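Local coordinates for protein transcriptional regulator ComR (Streptococcus vestibularis F0396, PDB 6HU8) that probably binds DNA as a pheromone-responsive regulator of competence, with a helix-turn-helix domain and a tetratricopeptide domain of the RNPP family type, at residues A30-V34 with R35-R39; S45-L49 with D50-Y54; I72-P75 with D76-E80; D113-E117 with E118-T122; E142-Y145 with E146-E150. All coordinates share one frame; numbering follows the deposited sequence.

Interaction 1: A30-V34 with R35-R39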
# COMPACT_ATOMS: atom_id res chain seq x y z
N ALA A 30 -10.32 4.16 -15.91
CA ALA A 30 -9.74 3.02 -15.19
C ALA A 30 -8.23 2.91 -15.38
O ALA A 30 -7.55 2.36 -14.51
CB ALA A 30 -10.41 1.71 -15.60
N GLU A 31 -7.71 3.41 -16.50
CA GLU A 31 -6.28 3.25 -16.79
C GLU A 31 -5.54 4.58 -16.74
O GLU A 31 -4.36 4.64 -16.41
CB GLU A 31 -6.09 2.57 -18.15
CG GLU A 31 -6.53 1.11 -18.08
CD GLU A 31 -6.42 0.37 -19.40
OE1 GLU A 31 -7.27 0.59 -20.28
OE2 GLU A 31 -5.48 -0.44 -19.54
N LEU A 32 -6.26 5.64 -17.09
CA LEU A 32 -5.72 6.99 -17.06
C LEU A 32 -6.84 7.97 -16.73
O LEU A 32 -7.91 7.92 -17.35
CB LEU A 32 -5.09 7.36 -18.40
CG LEU A 32 -4.37 8.70 -18.40
CD1 LEU A 32 -3.09 8.56 -17.61
CD2 LEU A 32 -4.09 9.14 -19.83
N THR A 33 -6.63 8.85 -15.77
CA THR A 33 -7.65 9.85 -15.45
C THR A 33 -7.31 11.17 -16.12
O THR A 33 -6.17 11.39 -16.54
CB THR A 33 -7.81 10.07 -13.94
OG1 THR A 33 -6.64 10.72 -13.42
CG2 THR A 33 -8.03 8.74 -13.21
N VAL A 34 -8.28 12.06 -16.18
CA VAL A 34 -8.05 13.34 -16.79
C VAL A 34 -6.94 14.10 -16.07
O VAL A 34 -6.08 14.71 -16.71
CB VAL A 34 -9.37 14.16 -16.83
CG1 VAL A 34 -9.09 15.62 -17.13
CG2 VAL A 34 -10.31 13.55 -17.88
N ARG A 35 -6.94 14.07 -14.73
CA ARG A 35 -5.95 14.87 -14.01
C ARG A 35 -4.55 14.25 -14.14
O ARG A 35 -3.55 14.97 -14.19
CB ARG A 35 -6.33 15.02 -12.54
CG ARG A 35 -7.54 15.93 -12.32
CD ARG A 35 -7.81 16.12 -10.83
NE ARG A 35 -8.31 14.89 -10.23
CZ ARG A 35 -8.64 14.75 -8.94
NH1 ARG A 35 -8.54 15.78 -8.10
NH2 ARG A 35 -9.08 13.59 -8.50
N GLN A 36 -4.49 12.92 -14.21
CA GLN A 36 -3.24 12.22 -14.51
C GLN A 36 -2.70 12.65 -15.87
O GLN A 36 -1.52 12.97 -16.01
CB GLN A 36 -3.46 10.70 -14.48
CG GLN A 36 -3.50 10.09 -13.07
CD GLN A 36 -4.04 8.70 -13.07
OE1 GLN A 36 -4.36 8.15 -14.13
NE2 GLN A 36 -4.14 8.09 -11.89
N LEU A 37 -3.56 12.66 -16.89
CA LEU A 37 -3.16 13.12 -18.23
C LEU A 37 -2.69 14.58 -18.21
O LEU A 37 -1.64 14.90 -18.75
CB LEU A 37 -4.30 12.95 -19.24
CG LEU A 37 -4.01 13.44 -20.68
CD1 LEU A 37 -2.76 12.77 -21.26
CD2 LEU A 37 -5.20 13.18 -21.58
N ILE A 38 -3.46 15.47 -17.59
CA ILE A 38 -3.03 16.87 -17.49
C ILE A 38 -1.63 17.08 -16.87
O ILE A 38 -0.86 17.90 -17.36
CB ILE A 38 -4.07 17.70 -16.70
CG1 ILE A 38 -5.33 17.85 -17.54
CG2 ILE A 38 -3.54 19.09 -16.40
CD1 ILE A 38 -6.51 18.44 -16.76
N ARG A 39 -1.30 16.35 -15.81
CA ARG A 39 -0.00 16.49 -15.17
C ARG A 39 1.11 16.02 -16.11
O ARG A 39 2.21 16.58 -16.12
CB ARG A 39 0.05 15.71 -13.84
CG ARG A 39 -0.72 16.39 -12.70
CD ARG A 39 -0.48 15.73 -11.35
NE ARG A 39 -1.00 14.37 -11.28
CZ ARG A 39 -2.23 14.06 -10.89
NH1 ARG A 39 -3.08 15.02 -10.54
NH2 ARG A 39 -2.62 12.79 -10.85
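Thr33 and Gln36 grip each other twice where helix 34-41 begins. With chi1 at 68°, the Thr33 hydroxyl sits between its own backbone N and carbonyl carbon, from where OG1 receives the Gln36 N-H (OG1 to N 3.2 Å). In return Gln36 OE1 accepts from Thr33 N at 2.9 Å, the donor standing well above the amide carbonyl plane. Packing is tightest here: Gln36 CG lies only 3.2 Å from Thr33 OG1. This reciprocal pair is a capping box, and Leu32 CD2 against Leu37 CB (3.9 Å) adds the hydrophobic staple just outside it. Together they start the helix that corresponds to the recognition helix of cro/C1-type domains. The Thr33 OG1 atom also bonds Asp147, and Gln36 OE1 also bonds Gln151, both on helix 139-152. The other side is looser and partly exposed. There Val34 CG1 meets Ile38 CD1 at 3.8 Å, a single methyl contact in addition to the straight helical bond from Ile38 N to Val34 O (2.9 Å, 172°). Arg35 also lies on this partly exposed side, its NH2 salt-bridged to Glu146 and Asp147.

Interaction 2: S45-L49 with D50-Y54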
# COMPACT_ATOMS: atom_id res chain seq x y z
N SER A 45 4.46 15.33 -14.35
CA SER A 45 4.89 13.99 -14.02
C SER A 45 5.21 13.18 -15.26
O SER A 45 4.79 13.52 -16.37
CB SER A 45 3.85 13.26 -13.17
OG SER A 45 2.56 13.42 -13.69
N LEU A 46 5.97 12.12 -15.03
CA LEU A 46 6.42 11.23 -16.08
C LEU A 46 5.41 10.11 -16.21
O LEU A 46 4.94 9.58 -15.20
CB LEU A 46 7.80 10.65 -15.71
CG LEU A 46 8.55 9.81 -16.75
CD1 LEU A 46 8.97 10.68 -17.92
CD2 LEU A 46 9.78 9.12 -16.12
N PRO A 47 5.06 9.72 -17.45
CA PRO A 47 4.19 8.55 -17.53
C PRO A 47 4.91 7.25 -17.17
O PRO A 47 6.08 7.04 -17.55
CB PRO A 47 3.76 8.52 -19.00
CG PRO A 47 4.82 9.26 -19.72
CD PRO A 47 5.42 10.26 -18.77
N SER A 48 4.21 6.40 -16.43
CA SER A 48 4.67 5.04 -16.18
C SER A 48 4.46 4.27 -17.47
O SER A 48 3.79 4.76 -18.40
CB SER A 48 3.90 4.38 -15.02
OG SER A 48 2.51 4.29 -15.29
N LEU A 49 5.03 3.07 -17.53
CA LEU A 49 4.89 2.23 -18.70
C LEU A 49 3.44 1.87 -18.94
O LEU A 49 2.98 1.87 -20.08
CB LEU A 49 5.73 0.96 -18.55
CG LEU A 49 5.68 -0.02 -19.72
CD1 LEU A 49 5.95 0.71 -21.03
CD2 LEU A 49 6.69 -1.15 -19.53
N ASP A 50 2.72 1.55 -17.87
CA ASP A 50 1.30 1.22 -17.98
C ASP A 50 0.50 2.38 -18.56
O ASP A 50 -0.30 2.19 -19.46
CB ASP A 50 0.71 0.85 -16.62
CG ASP A 50 1.25 -0.46 -16.08
OD1 ASP A 50 1.65 -1.33 -16.89
OD2 ASP A 50 1.27 -0.62 -14.83
N LYS A 51 0.71 3.57 -18.03
CA LYS A 51 -0.05 4.70 -18.52
C LYS A 51 0.40 5.13 -19.93
O LYS A 51 -0.44 5.48 -20.78
CB LYS A 51 0.01 5.86 -17.51
CG LYS A 51 -0.56 5.42 -16.14
CD LYS A 51 -1.19 6.55 -15.34
CE LYS A 51 -1.67 6.03 -13.97
NZ LYS A 51 -2.60 4.86 -14.05
N LEU A 52 1.70 5.09 -20.23
CA LEU A 52 2.13 5.42 -21.58
C LEU A 52 1.61 4.39 -22.59
O LEU A 52 1.22 4.73 -23.71
CB LEU A 52 3.66 5.52 -21.67
CG LEU A 52 4.17 6.08 -23.00
CD1 LEU A 52 3.70 7.50 -23.25
CD2 LEU A 52 5.70 6.03 -23.08
N SER A 53 1.62 3.11 -22.20
CA SER A 53 1.09 2.04 -23.04
C SER A 53 -0.39 2.28 -23.40
O SER A 53 -0.82 2.05 -24.53
CB SER A 53 1.25 0.70 -22.32
OG SER A 53 0.70 -0.35 -23.10
N TYR A 54 -1.16 2.76 -22.43
CA TYR A 54 -2.57 3.05 -22.66
C TYR A 54 -2.73 4.23 -23.62
O TYR A 54 -3.50 4.17 -24.58
CB TYR A 54 -3.29 3.32 -21.32
CG TYR A 54 -4.70 3.86 -21.50
CD1 TYR A 54 -5.77 3.01 -21.75
CD2 TYR A 54 -4.96 5.23 -21.44
CE1 TYR A 54 -7.06 3.49 -21.93
CE2 TYR A 54 -6.28 5.74 -21.63
CZ TYR A 54 -7.29 4.85 -21.88
OH TYR A 54 -8.57 5.29 -22.06
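Pro47 lays its ring beside the side chain of Leu52, the two pointing the same way, with CB to CB at 4.0 Å and Pro47 CG 4.1 Å from Leu52 CD1. Because Ser48 is the N-cap of helix 49-59, this pairing of the residue before the cap with the fourth residue of the helix is a hydrophobic staple, here in the helix-turn-helix domain. Leu52 CG lies anti to the backbone N (chi1 -171°), which places CD1 alongside the proline ring, near CG, and the pair is buried, with Ile7 of helix 3-17 touching Pro47 and Ile11 touching Leu52. The polar half of the cap is weaker. Ser48 OG accepts from Lys51 N at 3.4 Å, a long, weak bond although straight at 165°, while its firmer partner is Glu118 of helix 117-131. The same OG also rests against the aliphatic start of Lys51, whose amine is carried away to the Glu31 carbonyl and Gln151. Backbone bonds secure the first turn: Leu52 N reaches Ser48 O at 2.8 Å, and Ser53 N reaches Leu49 O. Leu49 and Asp50 are exposed, although Leu49 touches Met63. On the following turn, Ser53 CB comes within 3.1 Å of Leu49 O.

Interaction 3: I72-P75 with D76-E80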
# COMPACT_ATOMS: atom_id res chain seq x y z
N ILE A 72 11.50 6.36 -20.52
CA ILE A 72 10.80 6.32 -19.24
C ILE A 72 11.23 5.13 -18.40
O ILE A 72 10.60 4.82 -17.39
CB ILE A 72 9.28 6.23 -19.41
CG1 ILE A 72 8.93 5.03 -20.29
CG2 ILE A 72 8.73 7.53 -19.97
CD1 ILE A 72 7.46 4.67 -20.26
N GLU A 73 12.30 4.45 -18.82
CA GLU A 73 12.69 3.25 -18.10
C GLU A 73 13.47 3.55 -16.82
O GLU A 73 14.20 4.55 -16.71
CB GLU A 73 13.50 2.31 -19.01
CG GLU A 73 14.93 2.72 -19.24
CD GLU A 73 15.59 1.84 -20.27
OE1 GLU A 73 14.87 1.38 -21.19
OE2 GLU A 73 16.81 1.59 -20.17
N ILE A 74 13.30 2.65 -15.86
CA ILE A 74 13.79 2.82 -14.51
C ILE A 74 14.92 1.82 -14.29
O ILE A 74 14.80 0.65 -14.64
CB ILE A 74 12.64 2.61 -13.50
CG1 ILE A 74 11.43 3.48 -13.89
CG2 ILE A 74 13.09 2.89 -12.07
CD1 ILE A 74 10.18 3.17 -13.07
N PRO A 75 16.05 2.29 -13.75
CA PRO A 75 17.21 1.41 -13.53
C PRO A 75 16.93 0.25 -12.57
O PRO A 75 16.13 0.41 -11.64
CB PRO A 75 18.27 2.36 -12.94
CG PRO A 75 17.86 3.73 -13.40
CD PRO A 75 16.35 3.71 -13.44
N ASP A 76 17.57 -0.89 -12.79
CA ASP A 76 17.45 -2.04 -11.90
C ASP A 76 17.77 -1.66 -10.45
O ASP A 76 17.17 -2.19 -9.53
CB ASP A 76 18.37 -3.19 -12.35
CG ASP A 76 17.87 -3.89 -13.60
OD1 ASP A 76 16.70 -3.67 -13.98
OD2 ASP A 76 18.64 -4.68 -14.19
N THR A 77 18.71 -0.74 -10.27
CA THR A 77 19.14 -0.30 -8.95
C THR A 77 18.00 0.31 -8.12
O THR A 77 17.94 0.14 -6.90
CB THR A 77 20.26 0.74 -9.09
OG1 THR A 77 19.86 1.74 -10.03
CG2 THR A 77 21.55 0.09 -9.58
N TYR A 78 17.10 1.03 -8.78
CA TYR A 78 15.94 1.59 -8.09
C TYR A 78 15.10 0.47 -7.50
O TYR A 78 14.76 0.48 -6.31
CB TYR A 78 15.08 2.44 -9.02
CG TYR A 78 13.72 2.71 -8.40
CD1 TYR A 78 13.58 3.68 -7.41
CD2 TYR A 78 12.60 1.98 -8.76
CE1 TYR A 78 12.35 3.93 -6.82
CE2 TYR A 78 11.36 2.22 -8.17
CZ TYR A 78 11.24 3.20 -7.20
OH TYR A 78 10.02 3.45 -6.61
N TYR A 79 14.76 -0.50 -8.34
CA TYR A 79 13.92 -1.60 -7.91
C TYR A 79 14.57 -2.37 -6.77
O TYR A 79 13.89 -2.84 -5.89
CB TYR A 79 13.60 -2.53 -9.08
CG TYR A 79 12.69 -1.88 -10.08
CD1 TYR A 79 11.37 -1.59 -9.74
CD2 TYR A 79 13.14 -1.55 -11.35
CE1 TYR A 79 10.53 -0.99 -10.64
CE2 TYR A 79 12.30 -0.95 -12.26
CZ TYR A 79 10.99 -0.67 -11.90
OH TYR A 79 10.15 -0.07 -12.80
N GLU A 80 15.90 -2.50 -6.79
CA GLU A 80 16.58 -3.22 -5.71
C GLU A 80 16.43 -2.48 -4.39
O GLU A 80 16.18 -3.10 -3.36
CB GLU A 80 18.07 -3.40 -6.04
CG GLU A 80 18.34 -4.30 -7.23
CD GLU A 80 19.78 -4.19 -7.74
OE1 GLU A 80 20.67 -3.83 -6.93
OE2 GLU A 80 20.02 -4.45 -8.94
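Pro75 and Ile74 are the two principal residues of the contact, with Tyr79 third, and Ile74 meets two tyrosines of helix 76-87. Its CG2 methyl approaches Tyr78, nearest CD2 at 3.5 Å, the two side chains lying alongside and pointing the same way. CB and the CG1-CD1 branch serve Tyr79, which crosses Ile74 at about a right angle: CD1 stands 3.3 Å from Tyr79 OH, and CB is 3.8 Å from Tyr79 CE2. The rings diverge through their first torsions. Tyr78 has CG anti to its own nitrogen (chi1 166°), whereas Tyr79, at -69°, has CG anti to the carbonyl carbon and thus swings back over the incoming loop. Since Pro75 occupies the N-cap, the Ile74-Tyr79 pair has the spacing of a hydrophobic staple. Pro75 CB touches Thr77 OG1 at 3.4 Å, and the proline carbonyl takes a weak, bent bond from Tyr78 N (3.1 Å, 133°) while Tyr79 CD2 passes 3.6 Å from the same oxygen. Outward, Ile74 leans on Pro116 and Pro75 on Ile114, so the linker from the helix-turn-helix domain is seated on the loop before helix 117-131. Tyr78 is buried and its hydroxyl is bonded to Glu119, and its ring touches Leu115 and Val107, whereas Tyr79 remains exposed. A proline cap has no side-chain acceptor to offer the first-turn amides, and the one bond between the segments is weak; side-chain packing by Ile74 and Pro75, more than capping bonds, joins loop and helix here.

Interaction 4: D113-E117 with E118-T122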
# COMPACT_ATOMS: atom_id res chain seq x y z
N ASP A 113 13.88 11.98 -10.28
CA ASP A 113 13.72 12.65 -11.57
C ASP A 113 13.46 11.68 -12.73
O ASP A 113 13.19 12.11 -13.85
CB ASP A 113 14.95 13.53 -11.90
CG ASP A 113 14.61 14.64 -12.92
OD1 ASP A 113 13.46 15.14 -12.89
OD2 ASP A 113 15.46 15.00 -13.76
N ILE A 114 13.51 10.38 -12.47
CA ILE A 114 13.18 9.44 -13.54
C ILE A 114 12.02 8.53 -13.15
O ILE A 114 11.79 7.52 -13.82
CB ILE A 114 14.42 8.58 -13.96
CG1 ILE A 114 15.11 7.96 -12.74
CG2 ILE A 114 15.43 9.44 -14.72
CD1 ILE A 114 14.45 6.71 -12.19
N LEU A 115 11.31 8.88 -12.08
CA LEU A 115 10.22 8.04 -11.57
C LEU A 115 8.85 8.57 -12.01
O LEU A 115 8.62 9.78 -12.02
CB LEU A 115 10.26 7.94 -10.03
CG LEU A 115 11.43 7.15 -9.41
CD1 LEU A 115 11.46 7.24 -7.88
CD2 LEU A 115 11.41 5.69 -9.85
N PRO A 116 7.95 7.65 -12.40
CA PRO A 116 6.58 8.07 -12.70
C PRO A 116 5.80 8.37 -11.42
O PRO A 116 6.26 8.09 -10.31
CB PRO A 116 5.99 6.85 -13.41
CG PRO A 116 6.72 5.69 -12.81
CD PRO A 116 8.14 6.20 -12.56
N GLU A 117 4.61 8.92 -11.60
CA GLU A 117 3.78 9.37 -10.50
C GLU A 117 3.49 8.28 -9.47
O GLU A 117 3.51 8.54 -8.27
CB GLU A 117 2.47 9.90 -11.07
CG GLU A 117 1.71 10.84 -10.20
CD GLU A 117 0.56 11.46 -10.99
OE1 GLU A 117 0.77 12.51 -11.66
OE2 GLU A 117 -0.54 10.88 -10.94
N GLU A 118 3.21 7.07 -9.94
CA GLU A 118 2.83 5.99 -9.03
C GLU A 118 3.97 5.54 -8.13
O GLU A 118 3.74 5.15 -6.99
CB GLU A 118 2.33 4.78 -9.82
CG GLU A 118 1.24 5.10 -10.80
CD GLU A 118 1.78 5.37 -12.20
OE1 GLU A 118 2.52 6.38 -12.39
OE2 GLU A 118 1.43 4.57 -13.11
N GLU A 119 5.19 5.55 -8.65
CA GLU A 119 6.34 5.20 -7.83
C GLU A 119 6.58 6.29 -6.79
O GLU A 119 6.85 5.99 -5.62
CB GLU A 119 7.59 5.00 -8.70
CG GLU A 119 7.52 3.75 -9.59
CD GLU A 119 7.42 2.44 -8.79
OE1 GLU A 119 8.06 2.32 -7.71
OE2 GLU A 119 6.69 1.52 -9.23
N LEU A 120 6.48 7.54 -7.23
CA LEU A 120 6.69 8.67 -6.35
C LEU A 120 5.67 8.68 -5.23
O LEU A 120 6.01 9.00 -4.10
CB LEU A 120 6.61 9.98 -7.13
CG LEU A 120 7.84 10.28 -8.00
CD1 LEU A 120 7.60 11.47 -8.93
CD2 LEU A 120 9.04 10.54 -7.09
N LEU A 121 4.41 8.35 -5.56
CA LEU A 121 3.37 8.26 -4.53
C LEU A 121 3.68 7.16 -3.51
O LEU A 121 3.44 7.32 -2.31
CB LEU A 121 1.99 8.00 -5.14
CG LEU A 121 0.89 7.79 -4.07
CD1 LEU A 121 0.59 9.11 -3.37
CD2 LEU A 121 -0.38 7.20 -4.68
N THR A 122 4.20 6.04 -4.00
CA THR A 122 4.59 4.95 -3.10
C THR A 122 5.55 5.46 -2.04
O THR A 122 5.43 5.10 -0.85
CB THR A 122 5.21 3.77 -3.88
OG1 THR A 122 4.16 2.97 -4.44
CG2 THR A 122 6.04 2.90 -2.95
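Leu115 and Leu120 meet across the start of helix 117-131, with CB of Leu115 3.9 Å from CG of Leu120. With Pro116 as N-cap this is the hydrophobic staple spacing, formed by a leucine before the cap and another on the fourth helical residue. Pro116 itself lies alongside Glu119, CG to CG at 3.8 Å, so the aliphatic base of the glutamate packs on the proline ring. The Pro116 carbonyl is shared: Leu120 N bonds it at 3.1 Å, and Glu119 N adds a weak, strongly bent bond. Leu121 N then continues the helix with Glu117 O at 2.9 Å. Glu118 is folded back by a chi2 of 94°, an unusual value, which puts OE1 3.6 Å from Pro116 CB. Beyond this shell, each acid is positioned from outside. Glu117 is salt-bridged to Arg39 and bonded to Ser45, Glu118 bonds Ser48, and Glu119 holds Tyr78, Lys82 and Asn161. The first two thus reach the helix-turn-helix domain, consistent with its being docked on the tetratricopeptide domain in this apo form. Glu117 OE2 and Glu118 OE1 are 5.6 Å apart; three consecutive carboxylates at a helix N-terminus are probably favoured by the helix dipole, while Arg39 and Lys82 probably offset part of the negative charge and hydroxyl and amide donors satisfy carboxylate oxygens.

Interaction 5: E142-Y145 with E146-E150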
# COMPACT_ATOMS: atom_id res chain seq x y z
N GLU A 142 -2.58 13.98 -1.83
CA GLU A 142 -3.97 13.51 -1.74
C GLU A 142 -4.65 13.45 -3.11
O GLU A 142 -5.39 12.51 -3.40
CB GLU A 142 -4.77 14.41 -0.79
CG GLU A 142 -6.18 13.90 -0.49
CD GLU A 142 -6.19 12.60 0.32
OE1 GLU A 142 -5.10 12.16 0.79
OE2 GLU A 142 -7.28 12.01 0.47
N GLU A 143 -4.38 14.46 -3.94
CA GLU A 143 -4.95 14.56 -5.29
C GLU A 143 -4.48 13.39 -6.17
O GLU A 143 -5.25 12.84 -6.96
CB GLU A 143 -4.56 15.91 -5.92
CG GLU A 143 -5.14 16.20 -7.29
CD GLU A 143 -4.63 17.51 -7.91
OE1 GLU A 143 -3.50 17.93 -7.59
OE2 GLU A 143 -5.35 18.12 -8.73
N ILE A 144 -3.20 13.04 -6.05
CA ILE A 144 -2.64 11.91 -6.78
C ILE A 144 -3.17 10.58 -6.23
O ILE A 144 -3.61 9.71 -6.98
CB ILE A 144 -1.08 11.95 -6.73
CG1 ILE A 144 -0.57 13.08 -7.62
CG2 ILE A 144 -0.46 10.59 -7.14
CD1 ILE A 144 0.78 13.65 -7.20
N TYR A 145 -3.16 10.44 -4.91
CA TYR A 145 -3.68 9.23 -4.29
C TYR A 145 -5.13 9.02 -4.72
O TYR A 145 -5.54 7.89 -4.98
CB TYR A 145 -3.58 9.31 -2.76
CG TYR A 145 -4.64 8.52 -2.04
CD1 TYR A 145 -4.48 7.15 -1.78
CD2 TYR A 145 -5.80 9.15 -1.60
CE1 TYR A 145 -5.47 6.43 -1.12
CE2 TYR A 145 -6.79 8.45 -0.95
CZ TYR A 145 -6.62 7.10 -0.70
OH TYR A 145 -7.63 6.45 -0.05
N GLU A 146 -5.88 10.11 -4.82
CA GLU A 146 -7.32 9.99 -5.09
C GLU A 146 -7.58 9.24 -6.40
O GLU A 146 -8.39 8.32 -6.43
CB GLU A 146 -8.00 11.36 -5.13
CG GLU A 146 -9.51 11.24 -5.23
CD GLU A 146 -10.24 12.58 -5.16
OE1 GLU A 146 -10.10 13.39 -6.10
OE2 GLU A 146 -10.95 12.83 -4.16
N ASP A 147 -6.89 9.61 -7.48
CA ASP A 147 -7.18 8.96 -8.75
C ASP A 147 -6.60 7.55 -8.82
O ASP A 147 -7.24 6.64 -9.36
CB ASP A 147 -6.70 9.83 -9.93
CG ASP A 147 -7.64 11.00 -10.21
OD1 ASP A 147 -8.72 11.06 -9.56
OD2 ASP A 147 -7.33 11.85 -11.08
N LEU A 148 -5.41 7.35 -8.27
CA LEU A 148 -4.85 5.98 -8.22
C LEU A 148 -5.74 5.04 -7.38
O LEU A 148 -5.92 3.88 -7.75
CB LEU A 148 -3.41 6.00 -7.69
CG LEU A 148 -2.45 6.65 -8.70
CD1 LEU A 148 -1.08 6.95 -8.10
CD2 LEU A 148 -2.29 5.76 -9.93
N PHE A 149 -6.32 5.54 -6.29
CA PHE A 149 -7.23 4.71 -5.50
C PHE A 149 -8.52 4.40 -6.26
O PHE A 149 -9.01 3.28 -6.17
CB PHE A 149 -7.58 5.36 -4.16
CG PHE A 149 -8.43 4.49 -3.27
CD1 PHE A 149 -8.03 3.19 -2.97
CD2 PHE A 149 -9.63 4.97 -2.74
CE1 PHE A 149 -8.82 2.37 -2.16
CE2 PHE A 149 -10.42 4.17 -1.92
CZ PHE A 149 -10.02 2.87 -1.63
N GLU A 150 -9.07 5.38 -6.99
CA GLU A 150 -10.24 5.11 -7.86
C GLU A 150 -9.93 3.97 -8.83
O GLU A 150 -10.79 3.17 -9.15
CB GLU A 150 -10.64 6.33 -8.68
CG GLU A 150 -11.59 7.28 -8.01
CD GLU A 150 -12.88 6.60 -7.57
OE1 GLU A 150 -13.49 5.86 -8.37
OE2 GLU A 150 -13.26 6.81 -6.41
O HOH W 1 -5.23 13.17 -9.66
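Glu146 N to Glu142 O and Phe149 N to Tyr145 O, both 2.8 Å, are the shortest bonds of this turn of helix 139-152. Between them the ladder is interrupted: Asp147 N stands 3.7 Å from Glu143 O and makes only a weak bond to Ile144 O, whose main, nearly straight bond comes from Leu148 N (3.2 Å, 175°). A water donates to Glu143 O at 2.7 Å in place of the missing amide and bridges weakly to Asp147 OD2. Packing follows on the other flank. Tyr145 and Phe149 lie side by side with planes 9° apart but slid so far that the rings barely overlap, centroids 5.6 Å apart. Phe149 CB sits over one face of the Tyr145 ring, a CH-pi contact at 4.2 Å from the centroid, and the tyrosine OH in turn overlies a face of Phe149. Ile144 CG2 rests beside Leu148 CD1 at 3.8 Å. The helix is thereby placed between others: on helix 160-173, Tyr145 stacks with His172 and Phe149 with Tyr169; Ile144 and Leu148 face Leu121 of helix 117-131; toward helix 34-41, Glu146 and Asp147 OD1 are salt-bridged to Arg35, and Asp147 OD2 also bonds Thr33.

Overall arrangement
Interactions 1 to 4 are helix starts, each with a staple-like apolar pair, while interaction 5 lies within a helix and has aromatic packing on one flank and a bridging water on another. Caps with hydroxyls, Thr33 and Ser48, belong to the helix-turn-helix domain; the caps of interactions 3 and 4 are prolines. Interaction 4 is the buried one, interaction 3 the surface one, and 1, 2 and 5 are partly buried. Polar ties cross between domains: Arg39 NE to Glu117 OE1 is 2.6 Å, linking 1 and 4, and Arg35 NH2 to Glu146 OE1 links 1 and 5. Interactions 4 and 5 instead meet through leucine and isoleucine methyls and aliphatic parts of glutamates.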